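Local coordinates for protein lasso peptide isopeptidase AtxE2 (PDB 5TXE) that hydrolyses the isopeptide bond of the lasso peptides astexin-2 and astexin-3, turning the threaded substrates into linear peptides, at residues Pro132-Leu144 against Val153-Pro165. The protein carries 1 engineered substitution. Sequence-based numbering, arbitrary orientation.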
loop_
_atom_site.group_PDB
_atom_site.type_symbol
_atom_site.label_atom_id
_atom_site.label_comp_id
_atom_site.label_asym_id
_atom_site.label_seq_id
_atom_site.Cartn_x
_atom_site.Cartn_y
_atom_site.Cartn_z
ATOM N N PRO A 132 19.312 0.675 -1.622
ATOM C CA PRO A 132 20.731 0.408 -1.620
ATOM C C PRO A 132 21.562 1.652 -1.411
ATOM O O PRO A 132 21.275 2.673 -2.033
ATOM C CB PRO A 132 21.014 -0.106 -3.030
ATOM C CG PRO A 132 19.777 0.007 -3.785
ATOM C CD PRO A 132 18.706 0.600 -2.952
ATOM N N ARG A 133 22.595 1.539 -0.583
ATOM C CA ARG A 133 23.510 2.634 -0.297
ATOM C C ARG A 133 24.762 2.454 -1.093
ATOM O O ARG A 133 25.453 1.428 -0.938
ATOM C CB ARG A 133 23.844 2.635 1.170
ATOM C CG ARG A 133 22.612 2.557 2.081
ATOM C CD ARG A 133 21.910 3.838 1.818
ATOM N NE ARG A 133 20.475 4.073 2.054
ATOM C CZ ARG A 133 19.864 4.090 3.217
ATOM N NH1 ARG A 133 20.480 3.703 4.306
ATOM N NH2 ARG A 133 18.599 4.405 3.269
ATOM N N TRP A 134 25.041 3.384 -1.983
ATOM C CA TRP A 134 26.294 3.322 -2.736
ATOM C C TRP A 134 27.477 3.788 -1.879
ATOM O O TRP A 134 27.382 4.769 -1.158
ATOM C CB TRP A 134 26.229 4.193 -3.944
ATOM C CG TRP A 134 25.334 3.711 -4.956
ATOM C CD1 TRP A 134 23.999 3.946 -5.017
ATOM C CD2 TRP A 134 25.678 3.008 -6.169
ATOM N NE1 TRP A 134 23.488 3.423 -6.181
ATOM C CE2 TRP A 134 24.509 2.826 -6.889
ATOM C CE3 TRP A 134 26.863 2.479 -6.685
ATOM C CZ2 TRP A 134 24.483 2.155 -8.098
ATOM C CZ3 TRP A 134 26.834 1.807 -7.902
ATOM C CH2 TRP A 134 25.658 1.661 -8.589
ATOM N N SER A 135 28.598 3.087 -1.962
ATOM C CA SER A 135 29.852 3.583 -1.359
ATOM C C SER A 135 30.266 4.860 -2.145
ATOM O O SER A 135 29.841 5.024 -3.264
ATOM C CB SER A 135 30.960 2.548 -1.455
ATOM O OG SER A 135 31.170 2.157 -2.813
ATOM N N PRO A 136 31.024 5.782 -1.524
ATOM C CA PRO A 136 31.447 7.057 -2.175
ATOM C C PRO A 136 32.200 6.812 -3.462
ATOM O O PRO A 136 32.027 7.537 -4.405
ATOM C CB PRO A 136 32.364 7.705 -1.143
ATOM C CG PRO A 136 31.908 7.138 0.187
ATOM C CD PRO A 136 31.384 5.738 -0.092
ATOM N N SER A 137 32.987 5.741 -3.512
ATOM C CA SER A 137 33.676 5.376 -4.765
ATOM C C SER A 137 32.757 4.868 -5.876
ATOM O O SER A 137 33.175 4.693 -7.025
ATOM C CB SER A 137 34.701 4.271 -4.480
ATOM O OG SER A 137 34.058 3.066 -4.040
ATOM N N GLY A 138 31.518 4.528 -5.540
ATOM C CA GLY A 138 30.621 3.973 -6.550
ATOM C C GLY A 138 30.843 2.502 -6.862
ATOM O O GLY A 138 30.292 2.000 -7.834
ATOM N N THR A 139 31.611 1.800 -6.042
ATOM C CA THR A 139 31.954 0.408 -6.384
ATOM C C THR A 139 31.179 -0.671 -5.588
ATOM O O THR A 139 31.190 -1.819 -5.978
ATOM C CB THR A 139 33.462 0.106 -6.164
ATOM O OG1 THR A 139 33.796 0.385 -4.809
ATOM C CG2 THR A 139 34.363 0.929 -7.109
ATOM N N HIS A 140 30.572 -0.321 -4.460
ATOM C CA HIS A 140 29.852 -1.311 -3.673
ATOM C C HIS A 140 28.526 -0.744 -3.201
ATOM O O HIS A 140 28.358 0.477 -3.148
ATOM C CB HIS A 140 30.651 -1.701 -2.460
ATOM C CG HIS A 140 31.896 -2.430 -2.803
ATOM N ND1 HIS A 140 33.067 -1.783 -3.149
ATOM C CD2 HIS A 140 32.142 -3.757 -2.918
ATOM C CE1 HIS A 140 33.987 -2.687 -3.433
ATOM N NE2 HIS A 140 33.453 -3.891 -3.296
ATOM N N LEU A 141 27.602 -1.651 -2.913
ATOM C CA LEU A 141 26.351 -1.354 -2.345
ATOM C C LEU A 141 26.323 -1.956 -0.966
ATOM O O LEU A 141 26.889 -3.002 -0.735
ATOM C CB LEU A 141 25.246 -1.967 -3.202
ATOM C CG LEU A 141 25.075 -1.541 -4.646
ATOM C CD1 LEU A 141 23.883 -2.247 -5.284
ATOM C CD2 LEU A 141 24.830 -0.054 -4.698
ATOM N N ALA A 142 25.649 -1.276 -0.045
ATOM C CA ALA A 142 25.246 -1.847 1.244
ATOM C C ALA A 142 23.715 -1.718 1.365
ATOM O O ALA A 142 23.138 -0.727 0.915
ATOM C CB ALA A 142 25.891 -1.125 2.382
ATOM N N TYR A 143 23.078 -2.726 1.963
ATOM C CA TYR A 143 21.617 -2.797 2.002
ATOM C C TYR A 143 21.245 -3.846 3.004
ATOM O O TYR A 143 22.064 -4.715 3.360
ATOM C CB TYR A 143 21.039 -3.142 0.633
ATOM C CG TYR A 143 21.586 -4.421 0.034
ATOM C CD1 TYR A 143 22.771 -4.408 -0.660
ATOM C CD2 TYR A 143 20.929 -5.655 0.175
ATOM C CE1 TYR A 143 23.306 -5.565 -1.199
ATOM C CE2 TYR A 143 21.483 -6.829 -0.346
ATOM C CZ TYR A 143 22.676 -6.767 -1.026
ATOM O OH TYR A 143 23.280 -7.858 -1.567
ATOM N N LEU A 144 20.020 -3.753 3.502
ATOM C CA LEU A 144 19.471 -4.756 4.409
ATOM C C LEU A 144 18.936 -5.985 3.661
ATOM O O LEU A 144 18.430 -5.867 2.552
ATOM C CB LEU A 144 18.307 -4.159 5.206
ATOM C CG LEU A 144 18.617 -2.865 5.960
ATOM C CD1 LEU A 144 17.356 -2.408 6.666
ATOM C CD2 LEU A 144 19.745 -3.084 6.934
ATOM N N VAL A 153 23.252 -6.549 7.317
ATOM C CA VAL A 153 23.728 -5.704 6.220
ATOM C C VAL A 153 24.583 -6.556 5.288
ATOM O O VAL A 153 25.506 -7.257 5.736
ATOM C CB VAL A 153 24.565 -4.524 6.715
ATOM C CG1 VAL A 153 25.033 -3.734 5.525
ATOM C CG2 VAL A 153 23.742 -3.648 7.642
ATOM N N TRP A 154 24.273 -6.476 4.011
ATOM C CA TRP A 154 25.036 -7.125 3.020
ATOM C C TRP A 154 25.772 -6.059 2.209
ATOM O O TRP A 154 25.329 -4.928 2.106
ATOM C CB TRP A 154 24.156 -7.977 2.075
ATOM C CG TRP A 154 23.696 -9.309 2.684
ATOM C CD1 TRP A 154 23.031 -9.465 3.840
ATOM C CD2 TRP A 154 23.884 -10.614 2.147
ATOM N NE1 TRP A 154 22.800 -10.795 4.080
ATOM C CE2 TRP A 154 23.298 -11.522 3.042
ATOM C CE3 TRP A 154 24.489 -11.110 0.980
ATOM C CZ2 TRP A 154 23.272 -12.900 2.817
ATOM C CZ3 TRP A 154 24.500 -12.493 0.774
ATOM C CH2 TRP A 154 23.911 -13.367 1.702
ATOM N N ARG A 155 26.883 -6.483 1.621
ATOM C CA ARG A 155 27.717 -5.675 0.747
ATOM C C ARG A 155 27.885 -6.359 -0.567
ATOM O O ARG A 155 28.244 -7.512 -0.604
ATOM C CB ARG A 155 29.068 -5.514 1.402
ATOM C CG ARG A 155 30.077 -4.764 0.552
ATOM C CD ARG A 155 31.320 -4.649 1.385
ATOM N NE ARG A 155 32.365 -3.975 0.653
ATOM C CZ ARG A 155 33.301 -4.603 -0.039
ATOM N NH1 ARG A 155 33.319 -5.937 -0.080
ATOM N NH2 ARG A 155 34.217 -3.892 -0.697
ATOM N N ALA A 156 27.601 -5.682 -1.648
ATOM C CA ALA A 156 27.676 -6.272 -2.969
ATOM C C ALA A 156 28.635 -5.474 -3.884
ATOM O O ALA A 156 28.625 -4.253 -3.872
ATOM C CB ALA A 156 26.308 -6.313 -3.619
ATOM N N SER A 157 29.382 -6.174 -4.740
ATOM C CA SER A 157 30.183 -5.527 -5.785
ATOM C C SER A 157 29.307 -5.168 -6.959
ATOM O O SER A 157 28.477 -5.959 -7.386
ATOM C CB SER A 157 31.337 -6.434 -6.219
ATOM O OG SER A 157 32.048 -5.889 -7.303
ATOM N N VAL A 158 29.473 -3.968 -7.506
ATOM C CA VAL A 158 28.521 -3.470 -8.513
ATOM C C VAL A 158 28.696 -3.966 -9.944
ATOM O O VAL A 158 27.784 -3.769 -10.765
ATOM C CB VAL A 158 28.446 -1.929 -8.587
ATOM C CG1 VAL A 158 28.131 -1.324 -7.220
ATOM C CG2 VAL A 158 29.726 -1.352 -9.193
ATOM N N LYS A 159 29.784 -4.642 -10.291
ATOM C CA LYS A 159 29.787 -5.233 -11.646
ATOM C C LYS A 159 29.317 -6.713 -11.624
ATOM O O LYS A 159 29.293 -7.361 -12.678
ATOM C CB LYS A 159 31.117 -5.020 -12.406
ATOM C CG LYS A 159 31.161 -3.771 -13.314
ATOM C CD LYS A 159 32.581 -3.209 -13.499
ATOM C CE LYS A 159 32.564 -1.680 -13.723
ATOM N NZ LYS A 159 33.804 -1.142 -14.374
ATOM N N GLY A 160 28.923 -7.224 -10.443
ATOM C CA GLY A 160 28.273 -8.536 -10.333
ATOM C C GLY A 160 28.998 -9.640 -9.630
ATOM O O GLY A 160 28.509 -10.765 -9.574
ATOM N N GLU A 161 30.141 -9.328 -9.057
ATOM C CA GLU A 161 31.082 -10.368 -8.685
ATOM C C GLU A 161 30.713 -11.057 -7.400
ATOM O O GLU A 161 31.333 -12.062 -7.059
ATOM C CB GLU A 161 32.540 -9.836 -8.591
ATOM C CG GLU A 161 32.785 -8.330 -8.614
ATOM C CD GLU A 161 32.740 -7.732 -10.013
ATOM O OE1 GLU A 161 32.421 -8.501 -10.944
ATOM O OE2 GLU A 161 33.065 -6.523 -10.180
ATOM N N GLY A 162 29.748 -10.505 -6.662
ATOM C CA GLY A 162 29.208 -11.211 -5.512
ATOM C C GLY A 162 28.888 -10.326 -4.331
ATOM O O GLY A 162 29.265 -9.156 -4.275
ATOM N N ALA A 163 28.215 -10.928 -3.365
ATOM C CA ALA A 163 27.685 -10.212 -2.245
ATOM C C ALA A 163 27.810 -11.086 -1.000
ATOM O O ALA A 163 27.731 -12.276 -1.101
ATOM C CB ALA A 163 26.227 -9.875 -2.535
ATOM N N SER A 164 28.034 -10.517 0.169
ATOM C CA SER A 164 28.023 -11.326 1.381
ATOM C C SER A 164 27.619 -10.464 2.544
ATOM O O SER A 164 27.682 -9.278 2.455
ATOM C CB SER A 164 29.399 -11.915 1.639
ATOM O OG SER A 164 30.307 -10.876 1.580
ATOM N N PRO A 165 27.181 -11.073 3.633
ATOM C CA PRO A 165 26.791 -10.313 4.790
ATOM C C PRO A 165 28.020 -9.765 5.493
ATOM O O PRO A 165 28.991 -10.516 5.695
ATOM C CB PRO A 165 26.104 -11.363 5.687
ATOM C CG PRO A 165 26.662 -12.688 5.288
ATOM C CD PRO A 165 26.990 -12.529 3.806
#
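Tyr143 presents one ring face to Trp154, whose CB lies over it, 4.0 Å from the ring centroid, a CH-pi contact. Ala156 CB meets the edge of the same ring, 3.9 Å from Tyr143 CE1. With Tyr143 CG between its own backbone N and carbonyl carbon (chi1 56°), the ring reaches over the neighbouring strand, and its hydroxyl bonds to Asp103. Further along this face, Val158 CG1 stands 3.5 Å from Trp134 CZ3 and 4.0 Å from Leu141 CG. Beneath these side chains, strands 140-144 and 153-157 run antiparallel, neighbours in a four-stranded antiparallel sheet, a blade of the beta-propeller of this prolyl oligopeptidase-type enzyme. Leu141 pairs with Ala156, and Tyr143 with Trp154, each through two backbone bonds; Trp154 N to Tyr143 O is the straightest, 172° at the hydrogen. Val158 N adds a bond to Thr139 O.

On the opposite face of the sheet, the Arg155 guanidinium lies flat on the His140 imidazole, centres 3.5 Å apart and planes at 20°, brought there by an extended chain. His140 ND1 hydrogen-bonds Thr139 OG1 at 2.8 Å, which helps fix the ring's rotation. An alanine in place of Arg155 would probably leave this ring face without its flat cover and the imidazole more mobile. A cation lying flat on the imidazole suggests that a neutral ring would suit the arginine better.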